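Local coordinates for protein GH62 hydrolase (Scytalidium thermophilum, PDB 4PVA) that probably removes arabinofuranose side groups from arabinoxylan, as a family 62 alpha-L-arabinofuranosidase of a thermophilic fungus, at residues A[225-230]-A[239-244]. Sequence-based numbering, arbitrary orientation.
With PO4 (phosphate ion), chain E.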
loop_
_atom_site.group_PDB
_atom_site.type_symbol
_atom_site.label_atom_id
_atom_site.label_comp_id
_atom_site.label_asym_id
_atom_site.label_seq_id
_atom_site.Cartn_x
_atom_site.Cartn_y
_atom_site.Cartn_z
ATOM N N CYS A 225 3.743 1.473 4.325
ATOM C CA CYS A 225 2.756 0.622 4.994
ATOM C C CYS A 225 3.056 0.669 6.465
ATOM O O CYS A 225 4.204 0.528 6.846
ATOM C CB CYS A 225 2.875 -0.857 4.568
ATOM S SG CYS A 225 2.799 -1.226 2.814
ATOM N N ILE A 226 2.035 0.841 7.300
ATOM C CA ILE A 226 2.168 0.742 8.747
ATOM C C ILE A 226 1.170 -0.282 9.239
ATOM O O ILE A 226 -0.042 -0.126 9.059
ATOM C CB ILE A 226 1.959 2.086 9.479
ATOM C CG1 ILE A 226 2.996 3.171 9.092
ATOM C CG2 ILE A 226 2.003 1.851 10.970
ATOM C CD1 ILE A 226 2.893 3.756 7.708
ATOM N N TYR A 227 1.686 -1.327 9.870
ATOM C CA TYR A 227 0.894 -2.471 10.367
ATOM C C TYR A 227 1.062 -2.645 11.860
ATOM O O TYR A 227 2.144 -2.447 12.408
ATOM C CB TYR A 227 1.340 -3.752 9.703
ATOM C CG TYR A 227 1.129 -3.823 8.224
ATOM C CD1 TYR A 227 -0.147 -3.945 7.699
ATOM C CD2 TYR A 227 2.178 -3.814 7.331
ATOM C CE1 TYR A 227 -0.359 -4.034 6.349
ATOM C CE2 TYR A 227 1.969 -3.912 5.977
ATOM C CZ TYR A 227 0.700 -4.014 5.484
ATOM O OH TYR A 227 0.500 -4.112 4.122
ATOM N N ARG A 228 -0.015 -3.067 12.510
ATOM C CA ARG A 228 0.062 -3.586 13.871
ATOM C C ARG A 228 0.415 -5.062 13.848
ATOM O O ARG A 228 -0.106 -5.810 13.043
ATOM C CB ARG A 228 -1.308 -3.442 14.523
ATOM C CG ARG A 228 -1.496 -4.184 15.854
ATOM C CD ARG A 228 -0.642 -3.592 16.931
ATOM N NE ARG A 228 -0.468 -4.498 18.091
ATOM C CZ ARG A 228 -1.289 -4.555 19.126
ATOM N NH1 ARG A 228 -2.398 -3.855 19.162
ATOM N NH2 ARG A 228 -0.988 -5.389 20.117
ATOM N N ILE A 229 1.304 -5.466 14.738
ATOM C CA ILE A 229 1.630 -6.877 14.897
ATOM C C ILE A 229 0.792 -7.416 16.050
ATOM O O ILE A 229 0.911 -6.980 17.188
ATOM C CB ILE A 229 3.135 -7.076 15.179
ATOM C CG1 ILE A 229 3.996 -6.466 14.059
ATOM C CG2 ILE A 229 3.456 -8.559 15.411
ATOM C CD1 ILE A 229 3.655 -6.828 12.634
ATOM N N LYS A 230 -0.105 -8.322 15.712
ATOM C CA LYS A 230 -1.056 -8.863 16.713
ATOM C C LYS A 230 -0.298 -9.447 17.927
ATOM O O LYS A 230 0.676 -10.141 17.781
ATOM C CB LYS A 230 -1.887 -9.948 16.052
ATOM C CG LYS A 230 -2.960 -10.544 16.958
ATOM C CD LYS A 230 -3.805 -11.567 16.227
ATOM C CE LYS A 230 -4.661 -12.412 17.170
ATOM N NZ LYS A 230 -5.446 -11.555 18.088
ATOM N N LEU A 239 4.988 -2.083 12.706
ATOM C CA LEU A 239 5.933 -2.315 11.623
ATOM C C LEU A 239 5.689 -1.251 10.561
ATOM O O LEU A 239 4.580 -1.137 10.053
ATOM C CB LEU A 239 5.707 -3.712 11.044
ATOM C CG LEU A 239 6.530 -4.119 9.844
ATOM C CD1 LEU A 239 8.023 -4.195 10.159
ATOM C CD2 LEU A 239 6.046 -5.449 9.270
ATOM N N LEU A 240 6.737 -0.530 10.207
ATOM C CA LEU A 240 6.740 0.439 9.097
ATOM C C LEU A 240 7.561 -0.124 7.949
ATOM O O LEU A 240 8.713 -0.540 8.144
ATOM C CB LEU A 240 7.354 1.774 9.536
ATOM C CG LEU A 240 7.638 2.785 8.422
ATOM C CD1 LEU A 240 6.382 3.294 7.773
ATOM C CD2 LEU A 240 8.485 3.923 8.991
ATOM N N LEU A 241 6.960 -0.142 6.765
ATOM C CA LEU A 241 7.642 -0.485 5.507
ATOM C C LEU A 241 7.669 0.751 4.626
ATOM O O LEU A 241 6.658 1.450 4.542
ATOM C CB LEU A 241 6.902 -1.573 4.768
ATOM C CG LEU A 241 6.564 -2.826 5.567
ATOM C CD1 LEU A 241 5.854 -3.823 4.689
ATOM C CD2 LEU A 241 7.790 -3.442 6.215
ATOM N N VAL A 242 8.791 1.032 3.988
ATOM C CA VAL A 242 8.892 2.129 3.011
ATOM C C VAL A 242 9.717 1.642 1.853
ATOM O O VAL A 242 10.735 0.996 2.034
ATOM C CB VAL A 242 9.500 3.444 3.607
ATOM C CG1 VAL A 242 9.554 4.547 2.549
ATOM C CG2 VAL A 242 8.738 3.924 4.832
ATOM N N GLU A 243 9.293 1.969 0.644
ATOM C CA GLU A 243 10.042 1.605 -0.541
ATOM C C GLU A 243 11.236 2.521 -0.748
ATOM O O GLU A 243 11.127 3.739 -0.582
ATOM C CB GLU A 243 9.116 1.604 -1.773
ATOM C CG GLU A 243 9.702 1.062 -3.040
ATOM C CD GLU A 243 8.683 0.918 -4.150
ATOM O OE1 GLU A 243 7.471 0.865 -3.838
ATOM O OE2 GLU A 243 9.154 0.781 -5.324
ATOM N N ALA A 244 12.327 1.903 -1.138
ATOM C CA ALA A 244 13.540 2.559 -1.522
ATOM C C ALA A 244 13.964 2.123 -2.920
ATOM O O ALA A 244 13.601 1.063 -3.410
ATOM C CB ALA A 244 14.661 2.288 -0.512
HETATM P P PO4 E . -3.692 -5.052 22.464
HETATM O O1 PO4 E . -2.821 -4.317 23.436
HETATM O O2 PO4 E . -3.956 -3.967 21.454
HETATM O O3 PO4 E . -2.935 -6.223 21.901
HETATM O O4 PO4 E . -4.974 -5.565 23.048
#
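Ile226 and Leu240 lie side by side and point the same way from one face of the sheet, with Ile226 CD1 3.5 Å from Leu240 CD1. Leu240 CG stands anti to the backbone N (chi1 170°), and its CD1 branch meets Ile226 CG1 as well as CD1. Trp256 of the next strand and Trp265 pack on Leu240, while Val167 meets Ile226. On the opposite face Cys225, Tyr227, Leu239 and Leu241 gather. Leu241 CD1 reaches the edge of the Tyr227 ring near its plane, 4.1 Å from CE2, and Trp165 adds an edge-to-face ring contact. The phenol OH is hydrogen-bonded to Val298 N, which fixes the far end of the ring. Strands 222-229 and 238-245 form an antiparallel beta hairpin in one blade of the five-bladed beta-propeller expected of this family. Paired N-H...O=C bonds close the Cys225-Leu241 and Tyr227-Leu239 pairs, Leu241 N lying 2.8 Å from Cys225 O; between them, Ile226 and Leu240 form the non-hydrogen-bonded pair. Beyond, Ile229 CD1 comes in obliquely to 4.1 Å from Leu239 CB. The CB of Arg228 points away from the partner strand; the chain bends at chi2 (67°), and the guanidinium edge meets a phosphate ion, probably from the crystallisation liquor, whose P lies in its plane: NH1 and phosphate O2 are 2.8 Å apart, and NH2 bonds O3.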